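Separin (Saccharomyces cerevisiae, PDB 5U1T) cleaves the MCD1/SCC1 subunit of cohesin at the onset of anaphase, as a caspase-like cysteine protease held inactive by securin for most of the cell cycle. Local coordinates at residues His408-Leu412 and Lys450-Ile454; Val473-Cys477 and Ile502-Leu507; Ile344-Asp349 and Tyr385-Arg390; His432-Leu436 and Asn479-Cys484. One frame throughout, in Å; residues are numbered along the deposited sequence.

Contact 1: His408-Leu412 and Lys450-Ile454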
loop_
_atom_site.group_PDB
_atom_site.type_symbol
_atom_site.label_atom_id
_atom_site.label_comp_id
_atom_site.label_asym_id
_atom_site.label_seq_id
_atom_site.Cartn_x
_atom_site.Cartn_y
_atom_site.Cartn_z
ATOM N N HIS A 408 6.634 20.415 47.420
ATOM C CA HIS A 408 5.775 20.948 46.378
ATOM C C HIS A 408 5.729 22.481 46.397
ATOM O O HIS A 408 5.481 23.108 45.358
ATOM C CB HIS A 408 4.361 20.391 46.502
ATOM C CG HIS A 408 3.539 20.572 45.266
ATOM N ND1 HIS A 408 2.401 21.346 45.230
ATOM C CD2 HIS A 408 3.700 20.081 44.014
ATOM C CE1 HIS A 408 1.887 21.320 44.015
ATOM N NE2 HIS A 408 2.654 20.557 43.260
ATOM N N SER A 409 5.959 23.081 47.566
ATOM C CA SER A 409 5.920 24.531 47.684
ATOM C C SER A 409 7.004 25.186 46.852
ATOM O O SER A 409 6.733 26.115 46.091
ATOM C CB SER A 409 6.049 24.963 49.138
ATOM O OG SER A 409 4.914 24.547 49.867
ATOM N N PHE A 410 8.233 24.700 46.980
ATOM C CA PHE A 410 9.313 25.206 46.137
ATOM C C PHE A 410 9.050 24.990 44.647
ATOM O O PHE A 410 9.384 25.845 43.828
ATOM C CB PHE A 410 10.638 24.565 46.532
ATOM C CG PHE A 410 11.328 25.273 47.638
ATOM C CD1 PHE A 410 12.173 26.341 47.370
ATOM C CD2 PHE A 410 11.117 24.897 48.957
ATOM C CE1 PHE A 410 12.816 27.015 48.404
ATOM C CE2 PHE A 410 11.756 25.567 50.004
ATOM C CZ PHE A 410 12.605 26.629 49.728
ATOM N N LEU A 411 8.445 23.860 44.295
ATOM C CA LEU A 411 8.213 23.549 42.890
ATOM C C LEU A 411 7.158 24.486 42.337
ATOM O O LEU A 411 7.307 25.007 41.232
ATOM C CB LEU A 411 7.788 22.089 42.698
ATOM C CG LEU A 411 7.617 21.661 41.242
ATOM C CD1 LEU A 411 8.932 21.834 40.509
ATOM C CD2 LEU A 411 7.124 20.227 41.139
ATOM N N LEU A 412 6.093 24.706 43.103
ATOM C CA LEU A 412 5.094 25.687 42.703
ATOM C C LEU A 412 5.763 27.048 42.569
ATOM O O LEU A 412 5.494 27.788 41.622
ATOM C CB LEU A 412 3.935 25.744 43.695
ATOM C CG LEU A 412 2.860 24.670 43.527
ATOM C CD1 LEU A 412 1.930 24.644 44.727
ATOM C CD2 LEU A 412 2.078 24.896 42.254
ATOM N N LYS A 450 -0.170 16.513 42.248
ATOM C CA LYS A 450 0.808 17.592 42.237
ATOM C C LYS A 450 1.356 17.848 40.827
ATOM O O LYS A 450 1.624 19.000 40.464
ATOM C CB LYS A 450 1.931 17.295 43.228
ATOM C CG LYS A 450 1.490 17.414 44.675
ATOM C CD LYS A 450 2.651 17.254 45.646
ATOM C CE LYS A 450 2.212 17.473 47.090
ATOM N NZ LYS A 450 1.431 16.327 47.640
ATOM N N LYS A 451 1.497 16.780 40.040
ATOM C CA LYS A 451 1.900 16.892 38.636
ATOM C C LYS A 451 0.855 17.621 37.810
ATOM O O LYS A 451 1.193 18.480 37.007
ATOM C CB LYS A 451 2.150 15.518 38.018
ATOM C CG LYS A 451 3.430 14.864 38.457
ATOM C CD LYS A 451 3.631 13.524 37.778
ATOM C CE LYS A 451 4.645 12.691 38.534
ATOM N NZ LYS A 451 4.478 11.252 38.178
ATOM N N ILE A 452 -0.411 17.268 38.003
ATOM C CA ILE A 452 -1.495 17.963 37.331
ATOM C C ILE A 452 -1.541 19.438 37.744
ATOM O O ILE A 452 -1.923 20.307 36.979
ATOM C CB ILE A 452 -2.843 17.290 37.617
ATOM C CG1 ILE A 452 -2.828 15.870 37.072
ATOM C CG2 ILE A 452 -3.979 18.045 36.948
ATOM C CD1 ILE A 452 -4.178 15.212 37.086
ATOM N N GLU A 453 -1.111 19.722 38.959
ATOM C CA GLU A 453 -1.121 21.088 39.468
ATOM C C GLU A 453 -0.084 21.948 38.765
ATOM O O GLU A 453 -0.389 23.050 38.299
ATOM C CB GLU A 453 -0.871 21.066 40.964
ATOM C CG GLU A 453 -1.601 22.122 41.747
ATOM C CD GLU A 453 -1.662 21.754 43.215
ATOM O OE1 GLU A 453 -0.975 22.413 44.043
ATOM O OE2 GLU A 453 -2.390 20.775 43.525
ATOM N N ILE A 454 1.142 21.427 38.696
ATOM C CA ILE A 454 2.238 22.081 37.990
ATOM C C ILE A 454 1.874 22.264 36.521
ATOM O O ILE A 454 2.227 23.271 35.904
ATOM C CB ILE A 454 3.545 21.274 38.111
ATOM C CG1 ILE A 454 4.008 21.238 39.573
ATOM C CG2 ILE A 454 4.625 21.830 37.182
ATOM C CD1 ILE A 454 4.165 22.614 40.213
#

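Contact 2: Val473-Cys477 and Ile502-Leu507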
loop_
_atom_site.group_PDB
_atom_site.type_symbol
_atom_site.label_atom_id
_atom_site.label_comp_id
_atom_site.label_asym_id
_atom_site.label_seq_id
_atom_site.Cartn_x
_atom_site.Cartn_y
_atom_site.Cartn_z
ATOM N N VAL A 473 -0.488 28.420 18.336
ATOM C CA VAL A 473 -1.284 27.723 19.313
ATOM C C VAL A 473 -1.283 26.229 19.118
ATOM O O VAL A 473 -1.469 25.498 20.049
ATOM C CB VAL A 473 -2.705 28.280 19.391
ATOM C CG1 VAL A 473 -3.363 28.249 18.046
ATOM C CG2 VAL A 473 -3.519 27.496 20.376
ATOM N N PHE A 474 -1.080 25.780 17.900
ATOM C CA PHE A 474 -1.007 24.371 17.640
ATOM C C PHE A 474 0.325 23.860 18.107
ATOM O O PHE A 474 0.433 22.848 18.737
ATOM C CB PHE A 474 -1.160 24.121 16.163
ATOM C CG PHE A 474 -2.369 23.357 15.834
ATOM C CD1 PHE A 474 -2.390 22.005 15.990
ATOM C CD2 PHE A 474 -3.489 23.995 15.428
ATOM C CE1 PHE A 474 -3.512 21.291 15.714
ATOM C CE2 PHE A 474 -4.619 23.295 15.150
ATOM C CZ PHE A 474 -4.632 21.936 15.293
ATOM N N ASP A 475 1.345 24.617 17.790
ATOM C CA ASP A 475 2.700 24.330 18.160
ATOM C C ASP A 475 2.832 24.243 19.667
ATOM O O ASP A 475 3.467 23.350 20.174
ATOM C CB ASP A 475 3.543 25.459 17.610
ATOM C CG ASP A 475 4.983 25.228 17.753
ATOM O OD1 ASP A 475 5.386 24.086 17.905
ATOM O OD2 ASP A 475 5.729 26.201 17.703
ATOM N N PHE A 476 2.224 25.174 20.381
ATOM C CA PHE A 476 2.269 25.182 21.820
ATOM C C PHE A 476 1.495 24.049 22.443
ATOM O O PHE A 476 1.935 23.448 23.382
ATOM C CB PHE A 476 1.708 26.496 22.354
ATOM C CG PHE A 476 1.580 26.532 23.843
ATOM C CD1 PHE A 476 0.476 26.028 24.454
ATOM C CD2 PHE A 476 2.571 27.050 24.616
ATOM C CE1 PHE A 476 0.363 26.034 25.811
ATOM C CE2 PHE A 476 2.464 27.066 25.976
ATOM C CZ PHE A 476 1.359 26.552 26.573
ATOM N N CYS A 477 0.333 23.747 21.906
ATOM C CA CYS A 477 -0.496 22.712 22.470
ATOM C C CYS A 477 -0.046 21.311 22.206
ATOM O O CYS A 477 -0.242 20.449 23.023
ATOM C CB CYS A 477 -1.915 22.866 21.986
ATOM S SG CYS A 477 -2.814 24.159 22.816
ATOM N N ILE A 502 -9.819 27.210 22.433
ATOM C CA ILE A 502 -8.912 26.742 21.407
ATOM C C ILE A 502 -7.830 25.802 21.984
ATOM O O ILE A 502 -7.581 24.705 21.446
ATOM C CB ILE A 502 -8.284 27.945 20.686
ATOM C CG1 ILE A 502 -9.396 28.936 20.321
ATOM C CG2 ILE A 502 -7.515 27.493 19.466
ATOM C CD1 ILE A 502 -9.067 29.888 19.192
ATOM N N MET A 503 -7.212 26.210 23.087
ATOM C CA MET A 503 -6.217 25.377 23.740
ATOM C C MET A 503 -6.775 24.018 24.143
ATOM O O MET A 503 -6.088 22.999 23.995
ATOM C CB MET A 503 -5.655 26.075 24.979
ATOM C CG MET A 503 -4.752 27.230 24.665
ATOM S SD MET A 503 -4.264 28.117 26.161
ATOM C CE MET A 503 -3.190 26.920 26.982
ATOM N N LEU A 504 -7.997 24.006 24.681
ATOM C CA LEU A 504 -8.609 22.749 25.106
ATOM C C LEU A 504 -8.907 21.840 23.883
ATOM O O LEU A 504 -8.762 20.608 23.950
ATOM C CB LEU A 504 -9.876 23.013 25.915
ATOM C CG LEU A 504 -9.679 23.564 27.334
ATOM C CD1 LEU A 504 -10.998 24.019 27.914
ATOM C CD2 LEU A 504 -9.032 22.552 28.262
ATOM N N SER A 505 -9.295 22.459 22.773
ATOM C CA SER A 505 -9.649 21.739 21.558
ATOM C C SER A 505 -8.453 21.003 20.921
ATOM O O SER A 505 -8.523 19.812 20.633
ATOM C CB SER A 505 -10.259 22.706 20.550
ATOM O OG SER A 505 -10.832 21.989 19.473
ATOM N N VAL A 506 -7.355 21.718 20.722
ATOM C CA VAL A 506 -6.160 21.103 20.185
ATOM C C VAL A 506 -5.603 20.074 21.150
ATOM O O VAL A 506 -5.215 18.995 20.727
ATOM C CB VAL A 506 -5.083 22.152 19.845
ATOM C CG1 VAL A 506 -3.782 21.489 19.483
ATOM C CG2 VAL A 506 -5.562 23.030 18.702
ATOM N N LEU A 507 -5.587 20.370 22.447
ATOM C CA LEU A 507 -5.006 19.422 23.410
ATOM C C LEU A 507 -5.825 18.134 23.545
ATOM O O LEU A 507 -5.254 17.060 23.520
ATOM C CB LEU A 507 -4.828 20.052 24.795
ATOM C CG LEU A 507 -4.186 19.125 25.843
ATOM C CD1 LEU A 507 -2.682 19.253 25.885
ATOM C CD2 LEU A 507 -4.782 19.347 27.213
#

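Contact 3: Ile344-Asp349 and Tyr385-Arg390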
loop_
_atom_site.group_PDB
_atom_site.type_symbol
_atom_site.label_atom_id
_atom_site.label_comp_id
_atom_site.label_asym_id
_atom_site.label_seq_id
_atom_site.Cartn_x
_atom_site.Cartn_y
_atom_site.Cartn_z
ATOM N N ILE A 344 28.680 44.233 41.591
ATOM C CA ILE A 344 27.436 43.646 42.068
ATOM C C ILE A 344 27.175 42.294 41.412
ATOM O O ILE A 344 26.872 41.315 42.092
ATOM C CB ILE A 344 26.248 44.569 41.797
ATOM C CG1 ILE A 344 26.388 45.842 42.627
ATOM C CG2 ILE A 344 24.933 43.858 42.104
ATOM C CD1 ILE A 344 25.371 46.889 42.284
ATOM N N LEU A 345 27.319 42.249 40.087
ATOM C CA LEU A 345 26.994 41.065 39.293
ATOM C C LEU A 345 27.928 39.903 39.577
ATOM O O LEU A 345 27.517 38.742 39.518
ATOM C CB LEU A 345 27.028 41.410 37.806
ATOM C CG LEU A 345 25.960 42.434 37.429
ATOM C CD1 LEU A 345 26.252 43.059 36.087
ATOM C CD2 LEU A 345 24.593 41.784 37.441
ATOM N N ARG A 346 29.188 40.216 39.869
ATOM C CA ARG A 346 30.146 39.196 40.289
ATOM C C ARG A 346 29.703 38.598 41.623
ATOM O O ARG A 346 29.742 37.382 41.813
ATOM C CB ARG A 346 31.570 39.770 40.415
ATOM C CG ARG A 346 32.287 40.079 39.092
ATOM C CD ARG A 346 32.004 39.039 38.011
ATOM N NE ARG A 346 30.968 39.484 37.077
ATOM C CZ ARG A 346 30.397 38.699 36.168
ATOM N NH1 ARG A 346 30.754 37.422 36.077
ATOM N NH2 ARG A 346 29.464 39.185 35.358
ATOM N N GLN A 347 29.283 39.456 42.545
ATOM C CA GLN A 347 28.889 38.991 43.867
ATOM C C GLN A 347 27.608 38.181 43.752
ATOM O O GLN A 347 27.467 37.143 44.404
ATOM C CB GLN A 347 28.708 40.162 44.838
ATOM C CG GLN A 347 29.246 39.889 46.250
ATOM C CD GLN A 347 28.446 38.834 47.014
ATOM O OE1 GLN A 347 27.226 38.939 47.148
ATOM N NE2 GLN A 347 29.137 37.815 47.520
ATOM N N PHE A 348 26.688 38.652 42.909
ATOM C CA PHE A 348 25.429 37.956 42.682
ATOM C C PHE A 348 25.717 36.547 42.221
ATOM O O PHE A 348 25.388 35.580 42.912
ATOM C CB PHE A 348 24.571 38.682 41.646
ATOM C CG PHE A 348 23.264 37.985 41.330
ATOM C CD1 PHE A 348 23.190 37.029 40.331
ATOM C CD2 PHE A 348 22.106 38.305 42.018
ATOM C CE1 PHE A 348 21.990 36.400 40.036
ATOM C CE2 PHE A 348 20.908 37.675 41.719
ATOM C CZ PHE A 348 20.854 36.724 40.727
ATOM N N ASP A 349 26.341 36.449 41.048
ATOM C CA ASP A 349 26.735 35.173 40.469
ATOM C C ASP A 349 27.376 34.286 41.526
ATOM O O ASP A 349 27.073 33.106 41.623
ATOM C CB ASP A 349 27.687 35.396 39.299
ATOM C CG ASP A 349 26.991 35.989 38.097
ATOM O OD1 ASP A 349 25.823 36.416 38.245
ATOM O OD2 ASP A 349 27.610 36.031 37.011
ATOM N N TYR A 385 17.049 44.579 36.737
ATOM C CA TYR A 385 18.276 44.692 35.956
ATOM C C TYR A 385 18.167 44.130 34.539
ATOM O O TYR A 385 19.148 44.135 33.795
ATOM C CB TYR A 385 19.410 43.956 36.660
ATOM C CG TYR A 385 20.053 44.671 37.815
ATOM C CD1 TYR A 385 19.692 45.968 38.161
ATOM C CD2 TYR A 385 21.045 44.045 38.557
ATOM C CE1 TYR A 385 20.307 46.623 39.234
ATOM C CE2 TYR A 385 21.664 44.683 39.621
ATOM C CZ TYR A 385 21.296 45.968 39.956
ATOM O OH TYR A 385 21.929 46.575 41.016
ATOM N N LYS A 386 16.992 43.628 34.178
ATOM C CA LYS A 386 16.826 42.889 32.931
ATOM C C LYS A 386 17.942 41.855 32.766
ATOM O O LYS A 386 18.789 41.982 31.886
ATOM C CB LYS A 386 16.798 43.841 31.737
ATOM C CG LYS A 386 15.759 44.940 31.862
ATOM C CD LYS A 386 15.867 45.917 30.712
ATOM C CE LYS A 386 14.879 47.041 30.887
ATOM N NZ LYS A 386 15.160 47.791 32.150
ATOM N N GLU A 387 17.952 40.853 33.640
ATOM C CA GLU A 387 18.961 39.797 33.618
ATOM C C GLU A 387 18.299 38.433 33.475
ATOM O O GLU A 387 18.088 37.732 34.463
ATOM C CB GLU A 387 19.813 39.839 34.881
ATOM C CG GLU A 387 20.709 41.050 34.956
ATOM C CD GLU A 387 21.892 40.940 34.022
ATOM O OE1 GLU A 387 22.296 39.796 33.721
ATOM O OE2 GLU A 387 22.411 41.995 33.595
ATOM N N PRO A 388 17.973 38.053 32.235
ATOM C CA PRO A 388 17.177 36.855 31.985
ATOM C C PRO A 388 17.994 35.596 32.210
ATOM O O PRO A 388 17.493 34.659 32.832
ATOM C CB PRO A 388 16.770 37.003 30.517
ATOM C CG PRO A 388 17.095 38.422 30.155
ATOM C CD PRO A 388 18.274 38.766 30.989
ATOM N N LYS A 389 19.226 35.575 31.708
ATOM C CA LYS A 389 20.145 34.481 31.999
ATOM C C LYS A 389 20.246 34.359 33.522
ATOM O O LYS A 389 20.092 33.271 34.082
ATOM C CB LYS A 389 21.529 34.723 31.375
ATOM C CG LYS A 389 21.950 33.754 30.259
ATOM C CD LYS A 389 23.429 33.972 29.852
ATOM C CE LYS A 389 23.857 33.129 28.645
ATOM N NZ LYS A 389 25.350 32.916 28.568
ATOM N N ARG A 390 20.465 35.486 34.195
ATOM C CA ARG A 390 20.653 35.466 35.643
ATOM C C ARG A 390 19.387 35.043 36.408
ATOM O O ARG A 390 19.480 34.321 37.405
ATOM C CB ARG A 390 21.155 36.828 36.137
ATOM C CG ARG A 390 22.561 37.137 35.655
ATOM C CD ARG A 390 23.379 37.922 36.674
ATOM N NE ARG A 390 24.804 37.904 36.342
ATOM C CZ ARG A 390 25.358 38.611 35.358
ATOM N NH1 ARG A 390 24.611 39.402 34.596
ATOM N NH2 ARG A 390 26.662 38.528 35.129
#

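Contact 4: His432-Leu436 and Asn479-Cys484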
loop_
_atom_site.group_PDB
_atom_site.type_symbol
_atom_site.label_atom_id
_atom_site.label_comp_id
_atom_site.label_asym_id
_atom_site.label_seq_id
_atom_site.Cartn_x
_atom_site.Cartn_y
_atom_site.Cartn_z
ATOM N N HIS A 432 9.415 26.778 23.441
ATOM C CA HIS A 432 9.807 25.371 23.419
ATOM C C HIS A 432 10.618 25.118 24.696
ATOM O O HIS A 432 10.395 24.120 25.390
ATOM C CB HIS A 432 10.607 25.027 22.147
ATOM C CG HIS A 432 10.716 23.556 21.856
ATOM N ND1 HIS A 432 9.619 22.718 21.791
ATOM C CD2 HIS A 432 11.796 22.779 21.578
ATOM C CE1 HIS A 432 10.018 21.490 21.491
ATOM N NE2 HIS A 432 11.334 21.497 21.359
ATOM N N ARG A 433 11.518 26.051 25.016
ATOM C CA ARG A 433 12.333 25.977 26.228
ATOM C C ARG A 433 11.489 25.749 27.476
ATOM O O ARG A 433 11.803 24.900 28.311
ATOM C CB ARG A 433 13.140 27.258 26.429
ATOM C CG ARG A 433 14.289 27.478 25.488
ATOM C CD ARG A 433 15.015 28.779 25.863
ATOM N NE ARG A 433 16.107 29.090 24.932
ATOM C CZ ARG A 433 16.987 30.080 25.099
ATOM N NH1 ARG A 433 16.917 30.873 26.175
ATOM N NH2 ARG A 433 17.947 30.266 24.192
ATOM N N THR A 434 10.421 26.528 27.607
ATOM C CA THR A 434 9.579 26.442 28.783
ATOM C C THR A 434 8.918 25.080 28.888
ATOM O O THR A 434 8.943 24.453 29.949
ATOM C CB THR A 434 8.498 27.534 28.780
ATOM O OG1 THR A 434 9.129 28.823 28.816
ATOM C CG2 THR A 434 7.589 27.384 29.988
ATOM N N ILE A 435 8.340 24.621 27.783
ATOM C CA ILE A 435 7.605 23.369 27.772
ATOM C C ILE A 435 8.538 22.237 28.179
ATOM O O ILE A 435 8.147 21.338 28.924
ATOM C CB ILE A 435 6.967 23.109 26.377
ATOM C CG1 ILE A 435 6.057 24.281 26.009
ATOM C CG2 ILE A 435 6.174 21.814 26.363
ATOM C CD1 ILE A 435 5.221 24.055 24.797
ATOM N N LEU A 436 9.783 22.304 27.719
ATOM C CA LEU A 436 10.760 21.268 28.043
ATOM C C LEU A 436 11.170 21.381 29.501
ATOM O O LEU A 436 11.441 20.367 30.149
ATOM C CB LEU A 436 11.989 21.359 27.137
ATOM C CG LEU A 436 11.790 21.037 25.655
ATOM C CD1 LEU A 436 13.088 21.223 24.891
ATOM C CD2 LEU A 436 11.255 19.634 25.484
ATOM N N ASN A 479 3.102 20.345 21.670
ATOM C CA ASN A 479 4.284 20.105 22.478
ATOM C C ASN A 479 3.955 19.921 23.956
ATOM O O ASN A 479 4.591 19.113 24.641
ATOM C CB ASN A 479 5.273 21.237 22.307
ATOM C CG ASN A 479 6.140 21.038 21.106
ATOM O OD1 ASN A 479 7.281 20.605 21.224
ATOM N ND2 ASN A 479 5.597 21.316 19.926
ATOM N N ALA A 480 2.962 20.666 24.445
ATOM C CA ALA A 480 2.521 20.533 25.834
ATOM C C ALA A 480 1.906 19.157 26.012
ATOM O O ALA A 480 1.939 18.568 27.092
ATOM C CB ALA A 480 1.515 21.630 26.201
ATOM N N PHE A 481 1.338 18.648 24.930
ATOM C CA PHE A 481 0.742 17.325 24.956
ATOM C C PHE A 481 1.802 16.232 24.995
ATOM O O PHE A 481 1.800 15.382 25.891
ATOM C CB PHE A 481 -0.141 17.121 23.749
ATOM C CG PHE A 481 -0.827 15.802 23.744
ATOM C CD1 PHE A 481 -0.219 14.695 23.164
ATOM C CD2 PHE A 481 -2.076 15.661 24.320
ATOM C CE1 PHE A 481 -0.837 13.485 23.161
ATOM C CE2 PHE A 481 -2.704 14.435 24.306
ATOM C CZ PHE A 481 -2.077 13.345 23.722
ATOM N N ILE A 482 2.680 16.243 24.002
ATOM C CA ILE A 482 3.759 15.276 23.938
ATOM C C ILE A 482 4.631 15.291 25.193
ATOM O O ILE A 482 4.872 14.242 25.782
ATOM C CB ILE A 482 4.645 15.519 22.712
ATOM C CG1 ILE A 482 3.914 15.077 21.449
ATOM C CG2 ILE A 482 5.942 14.764 22.837
ATOM C CD1 ILE A 482 4.367 15.792 20.195
ATOM N N HIS A 483 5.101 16.457 25.622
ATOM C CA HIS A 483 6.137 16.476 26.656
ATOM C C HIS A 483 5.622 16.543 28.094
ATOM O O HIS A 483 6.386 16.289 29.031
ATOM C CB HIS A 483 7.085 17.652 26.432
ATOM C CG HIS A 483 7.820 17.597 25.130
ATOM N ND1 HIS A 483 9.148 17.230 25.038
ATOM C CD2 HIS A 483 7.421 17.870 23.865
ATOM C CE1 HIS A 483 9.531 17.281 23.775
ATOM N NE2 HIS A 483 8.501 17.665 23.042
ATOM N N CYS A 484 4.349 16.899 28.270
ATOM C CA CYS A 484 3.823 17.221 29.593
ATOM C C CYS A 484 2.517 16.517 29.924
ATOM O O CYS A 484 2.428 15.854 30.955
ATOM C CB CYS A 484 3.630 18.732 29.732
ATOM S SG CYS A 484 5.167 19.691 29.777
#

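Contact 1: His408-Leu412 and Lys450-Ile454
His-408, at the start of helix 408-425, reaches across to Lys-450 and Glu-453 with CG anti to its backbone N (chi1 -163°). The methylene chain of Lys-450 runs over one face of the ring, and its CG lies 3.6 Å from the His-408 ring centroid in a CH-pi contact. The ring NE2 gives a weak hydrogen bond to Lys-450 O at 3.4 Å; this carbonyl also accepts the helical bond from Ile-454 N. Glu-453 comes to the ring edge with OE1 near CE1, its carboxylate almost square to the ring. Were this histidine an alanine, Lys-450 would probably lose the surface its chain lies on and the weak side-chain donor to its carbonyl. One turn on, Leu-411 sets CD2 3.6 Å from Ile-454 CG1, crossing it at about a right angle, while Phe-441 of helix 431-444 also packs on Leu-411. Leu-412 follows, its CD2 3.7 Å from Ile-454 CD1. The short segments run nearly parallel at 17°, axes 11.0 Å apart, pairing a helix of the helical domain with the second one after it. Chemistry changes along them, polar and weakly bonded at the imidazole, mainly apolar at the leucines, which suggests that packing carries most of the association.

Contact 2: Val473-Cys477 and Ile502-Leu507
Val-506 stands against Phe-474 with a methyl over the ring: CG2 lies 3.8 Å from the Phe-474 centroid, a CH-pi contact displaced toward the rim. Its other methyl, CG1, anti to the backbone N, points to Cys-477, where it meets Cys-477 CB at 3.4 Å while also brushing the ring at CD1 and CE1. One valine thus fills the angle between the phenylalanine and the cysteine one turn along. The sulfur of Cys-477 turns instead to Met-503, with Cys-477 SG 4.1 Å from Met-503 CB and close to the backbone there. Met-503 in turn bends at its last torsion, chi3 69°, which carries CE to 3.8 Å from Phe-476 CE1, approaching that ring obliquely. At the far end Val-473 and Ile-502 cross at about a right angle, CG2 to CG2 at 4.1 Å; at the other, Leu-507 CD1 rests near Cys-477 O. All these side chains are buried, and the contact is made by apolar packing. The short segments cross at 59° with axes 9.3 Å apart, a steep packing of two consecutive helices of the helical domain, 470-485 and 501-509. Phe-481 and Phe-485 extend the seam past Leu-507, while Ile-528 and Leu-532 of helix 523-533, together with Phe-603, pack round Phe-474.

Contact 3: Ile344-Asp349 and Tyr385-Arg390
Arg-390 is a knob in a hole formed by Leu-345, Arg-346, Phe-348 and Asp-349, and it ties helix 388-404 to helix 342-357, two helices back in this all-helical array. The packed part lies round its shaft and flat group, with Asp-349 gripping the guanidinium from across the contact. Phe-348 CD1 meets Arg-390 CD obliquely, 3.8 Å away, and Leu-345 CD2 covers one face of the guanidinium. Tyr-385 adds to this side: Ile-344 CG2 lies at its ring edge, and its hydroxyl is hydrogen-bonded to Leu-338 O. An apolar side chain of the other protein chain packs on Asp-349 and Arg-390. The loose side is Arg-346, exposed to solvent and folded back through bends at chi2 and chi3. Its NH1 is 3.6 Å from Asp-349 OD2, an attraction of charges without an N-H aimed at the oxygen, so two arginines gather round one carboxylate. Glu-387, at the N-cap position, takes Arg-390 NH1 on its OE1 in a salt bridge, a second negative charge likely to offset part of the positive. The central grip is side-on, carboxylate and guanidinium nearly coplanar at 27°: Arg-390 NE meets the syn lone pair of Asp-349 OD1 at 2.6 Å, and NH2 reaches OD2 at 3.3 Å.

Contact 4: His432-Leu436 and Asn479-Cys484
Ile-435 carries the apolar part of the contact as a knob seated among Asn-479, Ala-480, His-483 and Cys-484. Its two branches divide the hole: CD1 lies 3.8 Å from Asn-479 CB, while CG2, anti to the backbone N, rests on the helix backbone, 3.6 Å from Asn-479 O and 3.9 Å from Ala-480 CA. On the far side of the hole Cys-484 SG stands 4.1 Å from Ile-435 CG2. With only a methyl here, as in alanine, a gap is likely to open over Ala-480, and Cys-484 SG and Asn-479 CB would each lose an apolar neighbour. Beside this core Leu-436 brings CD2 obliquely against the His-483 ring, 3.4 Å from His-483 CE1. The aromatic interaction is an offset edge-to-face pair, the edge of His-432 toward the face of His-483, with centroids 5.9 Å apart and planes at 87°. Polar groups gather at the same margin, but their firm bonds go elsewhere: Asn-479 ND2 is tied to Asp-475 O one turn back, and His-483 ND1 to Glu-439 OE1 of helix 431-444, which gives the two helices a further link just beyond the segments. Helix 470-485 widens into a pi-type turn at 481-484, the part that supplies His-483 and Cys-484. A knob-into-hole fit between short segments whose axes cross at 30°, joining a helix to the second one after it, with helix 448-458 between them in the chain, is consistent with an alpha-solenoid-like stacking of helices.

Contact 2 is fully buried and apolar, whereas contacts 1, 3 and 4 are each part core and part surface, with polar side chains among their partners. Contacts 2 and 4 share helix 470-485 and touch, Phe-476 O lying 3.6 Å from Ile-435 CD1; their centres are 12 Å apart. Contacts 1 and 4 interleave along the chain, each joining a helix to the second one after it, and contact 3 follows the same pattern farther out, about 27 Å from both between centres. Contact 2 instead joins consecutive helices, at a much steeper angle. Salt bridges mark contact 3, while histidines supply the polar margins of contacts 1 and 4.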